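Local coordinates for ethanolamine utilization protein EutL (PDB 4TME) that forms trimeric tiles in the shell of the ethanolamine-utilization bacterial microcompartment and binds ethanolamine, which probably controls opening of its pore, at residues V46-V60 / S97-G111. Residues are numbered along the deposited sequence; the frame is centred on the assembly and turned at random. Where two conformers were deposited one is given.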
ATOM      1  N   VAL C  46     -18.576  -2.910  -2.237  1.00 21.55           N
ATOM      2  CA  VAL C  46     -19.752  -3.578  -2.846  1.00 21.96           C
ATOM      3  C   VAL C  46     -19.508  -5.079  -2.879  1.00 21.16           C
ATOM      4  O   VAL C  46     -20.406  -5.870  -2.559  1.00 22.18           O
ATOM      5  CB  VAL C  46     -20.066  -3.046  -4.258  1.00 22.82           C
ATOM      6  CG1 VAL C  46     -21.070  -3.977  -5.011  1.00 22.35           C
ATOM      7  CG2 VAL C  46     -20.639  -1.632  -4.146  1.00 23.78           C
ATOM      8  N   THR C  47     -18.295  -5.483  -3.238  1.00 20.58           N
ATOM      9  CA  THR C  47     -18.001  -6.909  -3.298  1.00 21.02           C
ATOM     10  C   THR C  47     -18.049  -7.559  -1.923  1.00 20.56           C
ATOM     11  O   THR C  47     -18.576  -8.651  -1.774  1.00 20.18           O
ATOM     12  CB  THR C  47     -16.645  -7.148  -3.973  1.00 21.17           C
ATOM     13  OG1 THR C  47     -16.737  -6.647  -5.308  1.00 22.10           O
ATOM     14  CG2 THR C  47     -16.292  -8.640  -4.036  1.00 21.52           C
ATOM     15  N   TYR C  48     -17.543  -6.883  -0.897  1.00 19.96           N
ATOM     16  CA  TYR C  48     -17.608  -7.437   0.458  1.00 20.01           C
ATOM     17  C   TYR C  48     -19.066  -7.619   0.911  1.00 20.09           C
ATOM     18  O   TYR C  48     -19.416  -8.611   1.585  1.00 21.41           O
ATOM     19  CB  TYR C  48     -16.865  -6.520   1.442  1.00 20.61           C
ATOM     20  CG  TYR C  48     -15.371  -6.434   1.178  1.00 20.93           C
ATOM     21  CD1 TYR C  48     -14.647  -7.552   0.762  1.00 20.79           C
ATOM     22  CD2 TYR C  48     -14.706  -5.228   1.287  1.00 20.69           C
ATOM     23  CE1 TYR C  48     -13.270  -7.458   0.498  1.00 22.26           C
ATOM     24  CE2 TYR C  48     -13.340  -5.120   1.037  1.00 20.91           C
ATOM     25  CZ  TYR C  48     -12.627  -6.255   0.656  1.00 22.44           C
ATOM     26  OH  TYR C  48     -11.268  -6.185   0.409  1.00 24.21           O
ATOM     27  N   THR C  49     -19.919  -6.661   0.547  1.00 19.63           N
ATOM     28  CA  THR C  49     -21.332  -6.742   0.886  1.00 20.60           C
ATOM     29  C   THR C  49     -21.974  -7.914   0.127  1.00 20.94           C
ATOM     30  O   THR C  49     -22.834  -8.636   0.672  1.00 22.70           O
ATOM     31  CB  THR C  49     -22.073  -5.415   0.554  1.00 24.15           C
ATOM     32  OG1 THR C  49     -21.394  -4.327   1.190  1.00 24.98           O
ATOM     33  CG2 THR C  49     -23.513  -5.428   1.051  1.00 24.97           C
ATOM     34  N   ALA C  50     -21.573  -8.078  -1.136  1.00 20.82           N
ATOM     35  CA  ALA C  50     -22.081  -9.173  -1.967  1.00 21.63           C
ATOM     36  C   ALA C  50     -21.663 -10.549  -1.453  1.00 21.61           C
ATOM     37  O   ALA C  50     -22.461 -11.505  -1.498  1.00 23.62           O
ATOM     38  CB  ALA C  50     -21.627  -8.984  -3.391  1.00 22.16           C
ATOM     39  N   LEU C  51     -20.417 -10.669  -1.000  1.00 20.90           N
ATOM     40  CA  LEU C  51     -19.922 -11.919  -0.426  1.00 21.30           C
ATOM     41  C   LEU C  51     -20.688 -12.272   0.847  1.00 22.90           C
ATOM     42  O   LEU C  51     -20.990 -13.439   1.109  1.00 23.68           O
ATOM     43  CB  LEU C  51     -18.420 -11.805  -0.120  1.00 21.37           C
ATOM     44  CG  LEU C  51     -17.527 -11.751  -1.369  1.00 22.11           C
ATOM     45  CD1 LEU C  51     -16.126 -11.247  -0.999  1.00 23.25           C
ATOM     46  CD2 LEU C  51     -17.474 -13.122  -2.038  1.00 23.05           C
ATOM     47  N   ASP C  52     -21.010 -11.268   1.652  1.00 22.27           N
ATOM     48  CA  ASP C  52     -21.862 -11.503   2.809  1.00 23.15           C
ATOM     49  C   ASP C  52     -23.240 -12.014   2.388  1.00 25.12           C
ATOM     50  O   ASP C  52     -23.782 -12.950   2.980  1.00 25.17           O
ATOM     51  CB  ASP C  52     -21.979 -10.219   3.645  1.00 24.10           C
ATOM     52  CG  ASP C  52     -22.730 -10.452   4.936  1.00 25.21           C
ATOM     53  OD1 ASP C  52     -22.226 -11.248   5.751  1.00 25.85           O
ATOM     54  OD2 ASP C  52     -23.796  -9.838   5.148  1.00 26.03           O
ATOM     55  N   GLU C  53     -23.793 -11.429   1.334  1.00 25.25           N
ATOM     56  CA  GLU C  53     -25.062 -11.899   0.814  1.00 27.98           C
ATOM     57  C   GLU C  53     -24.935 -13.364   0.379  1.00 25.92           C
ATOM     58  O   GLU C  53     -25.865 -14.156   0.612  1.00 27.47           O
ATOM     59  CB  GLU C  53     -25.511 -10.997  -0.336  1.00 33.52           C
ATOM     60  CG  GLU C  53     -26.901 -11.269  -0.851  1.00 40.20           C
ATOM     61  CD  GLU C  53     -28.006 -10.886   0.136  1.00 42.50           C
ATOM     62  OE1 GLU C  53     -27.928  -9.873   0.888  1.00 42.55           O
ATOM     63  OE2 GLU C  53     -28.978 -11.628   0.147  1.00 44.04           O
ATOM     64  N   ALA C  54     -23.804 -13.739  -0.227  1.00 23.67           N
ATOM     65  CA  ALA C  54     -23.587 -15.132  -0.652  1.00 24.60           C
ATOM     66  C   ALA C  54     -23.662 -16.107   0.533  1.00 25.20           C
ATOM     67  O   ALA C  54     -24.173 -17.216   0.387  1.00 24.61           O
ATOM     68  CB  ALA C  54     -22.254 -15.282  -1.360  1.00 24.89           C
ATOM     69  N   THR C  55     -23.185 -15.698   1.716  1.00 24.16           N
ATOM     70  CA  THR C  55     -23.237 -16.602   2.874  1.00 24.24           C
ATOM     71  C   THR C  55     -24.674 -16.832   3.377  1.00 26.84           C
ATOM     72  O   THR C  55     -24.915 -17.751   4.174  1.00 28.19           O
ATOM     73  CB  THR C  55     -22.358 -16.096   4.066  1.00 25.37           C
ATOM     74  OG1 THR C  55     -22.954 -14.931   4.667  1.00 26.67           O
ATOM     75  CG2 THR C  55     -20.912 -15.814   3.630  1.00 24.18           C
ATOM     76  N   LYS C  56     -25.638 -16.024   2.917  1.00 25.56           N
ATOM     77  CA  LYS C  56     -27.042 -16.226   3.265  1.00 26.19           C
ATOM     78  C   LYS C  56     -27.731 -17.162   2.247  1.00 27.40           C
ATOM     79  O   LYS C  56     -28.757 -17.787   2.526  1.00 29.51           O
ATOM     80  CB  LYS C  56     -27.770 -14.884   3.321  1.00 27.70           C
ATOM     81  CG  LYS C  56     -27.272 -13.965   4.423  1.00 30.42           C
ATOM     82  CD  LYS C  56     -28.189 -12.770   4.652  1.00 34.09           C
ATOM     83  CE  LYS C  56     -27.946 -11.658   3.654  1.00 35.06           C
ATOM     84  NZ  LYS C  56     -28.979 -10.555   3.785  1.00 35.60           N
ATOM     85  N   ALA C  57     -27.128 -17.266   1.068  1.00 28.77           N
ATOM     86  CA  ALA C  57     -27.747 -17.939  -0.088  1.00 28.85           C
ATOM     87  C   ALA C  57     -27.302 -19.382  -0.287  1.00 27.88           C
ATOM     88  O   ALA C  57     -27.967 -20.156  -0.971  1.00 29.71           O
ATOM     89  CB  ALA C  57     -27.419 -17.151  -1.370  1.00 29.57           C
ATOM     90  N   ALA C  58     -26.149 -19.732   0.253  1.00 24.23           N
ATOM     91  CA  ALA C  58     -25.540 -21.030  -0.011  1.00 24.74           C
ATOM     92  C   ALA C  58     -24.656 -21.454   1.152  1.00 24.76           C
ATOM     93  O   ALA C  58     -24.359 -20.639   2.054  1.00 24.05           O
ATOM     94  CB  ALA C  58     -24.705 -20.964  -1.300  1.00 24.73           C
ATOM     95  N   GLU C  59     -24.209 -22.705   1.112  1.00 26.57           N
ATOM     96  CA  GLU C  59     -23.364 -23.235   2.176  1.00 27.41           C
ATOM     97  C   GLU C  59     -21.918 -22.855   1.894  1.00 26.44           C
ATOM     98  O   GLU C  59     -21.115 -23.680   1.471  1.00 27.60           O
ATOM     99  CB  GLU C  59     -23.518 -24.759   2.309  1.00 29.05           C
ATOM    100  CG  GLU C  59     -22.865 -25.285   3.593  1.00 33.56           C
ATOM    101  CD  GLU C  59     -23.096 -26.758   3.840  1.00 39.42           C
ATOM    102  OE1 GLU C  59     -22.491 -27.298   4.795  1.00 42.66           O
ATOM    103  OE2 GLU C  59     -23.863 -27.371   3.079  1.00 39.83           O
ATOM    104  N   VAL C  60     -21.612 -21.577   2.093  1.00 24.53           N
ATOM    105  CA  VAL C  60     -20.282 -21.032   1.844  1.00 24.67           C
ATOM    106  C   VAL C  60     -19.865 -20.094   2.974  1.00 24.24           C
ATOM    107  O   VAL C  60     -20.703 -19.451   3.616  1.00 26.12           O
ATOM    108  CB  VAL C  60     -20.187 -20.242   0.520  1.00 25.17           C
ATOM    109  CG1 VAL C  60     -20.384 -21.175  -0.659  1.00 25.57           C
ATOM    110  CG2 VAL C  60     -21.195 -19.108   0.486  1.00 24.26           C
ATOM    111  N   SER C  97     -23.309 -21.864  -6.272  1.00 24.53           N
ATOM    112  CA  SER C  97     -24.513 -21.176  -5.820  1.00 25.34           C
ATOM    113  C   SER C  97     -24.130 -19.868  -5.124  1.00 26.07           C
ATOM    114  O   SER C  97     -24.739 -18.806  -5.347  1.00 26.80           O
ATOM    115  CB  SER C  97     -25.314 -22.093  -4.885  1.00 28.50           C
ATOM    116  OG  SER C  97     -26.433 -21.419  -4.352  1.00 31.23           O
ATOM    117  N   GLY C  98     -23.074 -19.935  -4.325  1.00 24.03           N
ATOM    118  CA  GLY C  98     -22.569 -18.750  -3.646  1.00 22.56           C
ATOM    119  C   GLY C  98     -22.090 -17.661  -4.610  1.00 23.15           C
ATOM    120  O   GLY C  98     -22.389 -16.473  -4.419  1.00 24.72           O
ATOM    121  N   LEU C  99     -21.357 -18.053  -5.656  1.00 23.17           N
ATOM    122  CA  LEU C  99     -20.838 -17.081  -6.610  1.00 23.00           C
ATOM    123  C   LEU C  99     -21.989 -16.458  -7.409  1.00 22.77           C
ATOM    124  O   LEU C  99     -21.980 -15.264  -7.676  1.00 24.34           O
ATOM    125  CB  LEU C  99     -19.829 -17.731  -7.553  1.00 23.35           C
ATOM    126  CG  LEU C  99     -18.456 -18.073  -6.965  1.00 23.58           C
ATOM    127  CD1 LEU C  99     -17.663 -18.950  -7.945  1.00 25.03           C
ATOM    128  CD2 LEU C  99     -17.664 -16.801  -6.628  1.00 22.90           C
ATOM    129  N   ASN C 100     -22.988 -17.248  -7.780  1.00 23.93           N
ATOM    130  CA  ASN C 100     -24.115 -16.686  -8.505  1.00 26.53           C
ATOM    131  C   ASN C 100     -24.831 -15.628  -7.649  1.00 27.64           C
ATOM    132  O   ASN C 100     -25.194 -14.563  -8.154  1.00 27.46           O
ATOM    133  CB  ASN C 100     -25.074 -17.788  -8.961  1.00 30.04           C
ATOM    134  CG  ASN C 100     -24.591 -18.469 -10.254  1.00 34.80           C
ATOM    135  OD1 ASN C 100     -24.527 -17.833 -11.303  1.00 34.42           O
ATOM    136  ND2 ASN C 100     -24.224 -19.755 -10.170  1.00 35.99           N
ATOM    137  N   ALA C 101     -24.978 -15.885  -6.346  1.00 27.19           N
ATOM    138  CA  ALA C 101     -25.622 -14.894  -5.468  1.00 26.35           C
ATOM    139  C   ALA C 101     -24.779 -13.626  -5.342  1.00 24.91           C
ATOM    140  O   ALA C 101     -25.328 -12.515  -5.230  1.00 25.39           O
ATOM    141  CB  ALA C 101     -25.895 -15.502  -4.089  1.00 26.15           C
ATOM    142  N   THR C 102     -23.460 -13.800  -5.336  1.00 23.33           N
ATOM    143  CA  THR C 102     -22.509 -12.687  -5.249  1.00 23.06           C
ATOM    144  C   THR C 102     -22.648 -11.801  -6.491  1.00 24.45           C
ATOM    145  O   THR C 102     -22.796 -10.582  -6.408  1.00 24.76           O
ATOM    146  CB  THR C 102     -21.052 -13.173  -5.139  1.00 23.51           C
ATOM    147  OG1 THR C 102     -20.909 -14.044  -4.006  1.00 24.26           O
ATOM    148  CG2 THR C 102     -20.098 -11.997  -4.946  1.00 23.24           C
ATOM    149  N   LEU C 103     -22.599 -12.435  -7.650  1.00 25.47           N
ATOM    150  CA  LEU C 103     -22.697 -11.711  -8.902  1.00 25.08           C
ATOM    151  C   LEU C 103     -24.008 -10.971  -8.994  1.00 27.51           C
ATOM    152  O   LEU C 103     -24.059  -9.810  -9.404  1.00 28.65           O
ATOM    153  CB  LEU C 103     -22.586 -12.693 -10.074  1.00 24.06           C
ATOM    154  CG  LEU C 103     -21.221 -13.311 -10.278  1.00 28.19           C
ATOM    155  CD1 LEU C 103     -21.317 -14.564 -11.158  1.00 27.19           C
ATOM    156  CD2 LEU C 103     -20.341 -12.304 -10.910  1.00 33.21           C
ATOM    157  N   ASP C 104     -25.094 -11.646  -8.637  1.00 27.00           N
ATOM    158  CA  ASP C 104     -26.392 -11.002  -8.739  1.00 29.03           C
ATOM    159  C   ASP C 104     -26.476  -9.786  -7.816  1.00 29.16           C
ATOM    160  O   ASP C 104     -27.078  -8.769  -8.182  1.00 30.25           O
ATOM    161  CB  ASP C 104     -27.507 -11.982  -8.430  1.00 30.68           C
ATOM    162  CG  ASP C 104     -27.715 -12.994  -9.537  1.00 35.72           C
ATOM    163  OD1 ASP C 104     -27.084 -12.899 -10.626  1.00 38.10           O
ATOM    164  OD2 ASP C 104     -28.507 -13.911  -9.299  1.00 37.34           O
ATOM    165  N   PHE C 105     -25.865  -9.871  -6.637  1.00 26.53           N
ATOM    166  CA  PHE C 105     -25.906  -8.739  -5.722  1.00 27.51           C
ATOM    167  C   PHE C 105     -25.102  -7.563  -6.266  1.00 27.23           C
ATOM    168  O   PHE C 105     -25.535  -6.414  -6.184  1.00 28.70           O
ATOM    169  CB  PHE C 105     -25.386  -9.101  -4.329  1.00 27.95           C
ATOM    170  CG  PHE C 105     -25.626  -8.008  -3.318  1.00 30.39           C
ATOM    171  CD1 PHE C 105     -26.845  -7.926  -2.654  1.00 32.14           C
ATOM    172  CD2 PHE C 105     -24.672  -7.046  -3.083  1.00 31.39           C
ATOM    173  CE1 PHE C 105     -27.083  -6.908  -1.740  1.00 33.27           C
ATOM    174  CE2 PHE C 105     -24.910  -6.020  -2.174  1.00 32.57           C
ATOM    175  CZ  PHE C 105     -26.115  -5.959  -1.512  1.00 32.56           C
ATOM    176  N   ILE C 106     -23.943  -7.842  -6.841  1.00 26.37           N
ATOM    177  CA  ILE C 106     -23.088  -6.770  -7.331  1.00 26.57           C
ATOM    178  C   ILE C 106     -23.819  -6.007  -8.419  1.00 29.51           C
ATOM    179  O   ILE C 106     -23.663  -4.794  -8.543  1.00 30.48           O
ATOM    180  CB  ILE C 106     -21.757  -7.323  -7.844  1.00 24.77           C
ATOM    181  CG1 ILE C 106     -20.948  -7.870  -6.656  1.00 24.26           C
ATOM    182  CG2 ILE C 106     -20.949  -6.262  -8.574  1.00 24.89           C
ATOM    183  CD1 ILE C 106     -19.673  -8.567  -7.035  1.00 25.27           C
ATOM    184  N   ASP C 107     -24.617  -6.713  -9.202  1.00 28.71           N
ATOM    185  CA  ASP C 107     -25.357  -6.049 -10.281  1.00 33.52           C
ATOM    186  C   ASP C 107     -26.783  -5.640  -9.888  1.00 31.58           C
ATOM    187  O   ASP C 107     -27.608  -5.388 -10.755  1.00 34.03           O
ATOM    188  CB  ASP C 107     -25.391  -6.947 -11.517  1.00 43.36           C
ATOM    189  CG  ASP C 107     -25.556  -6.147 -12.821  1.00 53.37           C
ATOM    190  OD1 ASP C 107     -24.987  -5.027 -12.935  1.00 52.83           O
ATOM    191  OD2 ASP C 107     -26.263  -6.641 -13.726  1.00 55.77           O
ATOM    192  N   SER C 108     -27.065  -5.525  -8.591  1.00 30.63           N
ATOM    193  CA  SER C 108     -28.447  -5.315  -8.127  1.00 32.35           C
ATOM    194  C   SER C 108     -28.885  -3.847  -8.048  1.00 34.95           C
ATOM    195  O   SER C 108     -30.078  -3.568  -7.840  1.00 35.38           O
ATOM    196  CB  SER C 108     -28.662  -5.948  -6.746  1.00 31.14           C
ATOM    197  OG  SER C 108     -27.930  -5.284  -5.731  1.00 30.89           O
ATOM    198  N   GLY C 109     -27.941  -2.927  -8.217  1.00 36.92           N
ATOM    199  CA  GLY C 109     -28.205  -1.495  -8.122  1.00 39.28           C
ATOM    200  C   GLY C 109     -27.468  -0.823  -6.976  1.00 38.44           C
ATOM    201  O   GLY C 109     -27.539   0.395  -6.799  1.00 42.12           O
ATOM    202  N   VAL C 110     -26.782  -1.611  -6.159  0.66 34.95           N
ATOM    203  CA  VAL C 110     -25.986  -1.034  -5.089  0.66 33.61           C
ATOM    204  C   VAL C 110     -24.753  -0.384  -5.707  0.66 31.62           C
ATOM    205  O   VAL C 110     -24.433  -0.614  -6.872  0.66 31.97           O
ATOM    206  CB  VAL C 110     -25.581  -2.081  -4.032  0.66 35.31           C
ATOM    207  CG1 VAL C 110     -26.822  -2.571  -3.268  0.66 37.04           C
ATOM    208  CG2 VAL C 110     -24.844  -3.245  -4.672  0.66 37.08           C
ATOM    209  N   GLY C 111     -24.098   0.476  -4.942  1.00 29.12           N
ATOM    210  CA  GLY C 111     -22.865   1.079  -5.408  1.00 27.82           C
ATOM    211  C   GLY C 111     -22.506   2.311  -4.627  1.00 27.16           C
ATOM    212  O   GLY C 111     -23.309   2.791  -3.844  1.00 27.79           O
TER
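F105 reaches from helix 97-106 across the flank of helix 46-57. F105 CB lies 3.9 Å from A50 CB. With CG anti to the backbone N (chi1 -171°), the ring extends alongside the neighbouring helix: CD2 meets the CA of A50 at 3.5 Å, CE2 the methyl CG2 of T49 at 3.6 Å, and CD1 the CG of E53. CE1 comes 4.1 Å from OE1 of E53, and CZ, the tip, also touches the T49 methyl. The E53 carboxylate lies with its plane 4° from that of the ring and forms a weak salt bridge with K56, whose NZ also bonds R130 O. Over the centre of one ring face sits the hydroxyl of S108, which donates to F105 O. Both helices belong to the first BMC domain, lying side by side on the four-stranded antiparallel sheet and running in largely opposite directions; small residues bring the axes of segments 46-57 and 97-106 to 7.8 Å, at 137°. A50 CB lies 3.5 Å from I106 CG1 and also touches the carbonyl O and CG2 of T102, and A54 CB abuts OG1 of T102 at 3.2 Å. That hydroxyl donates to G98 O from above the carbonyl plane, on the face opposite T102 N. Towards a bound ethanolamine, V46 lies against the chain that follows helix 97-106, CG1 on V110 CG2 and CG2 on the CA of G111.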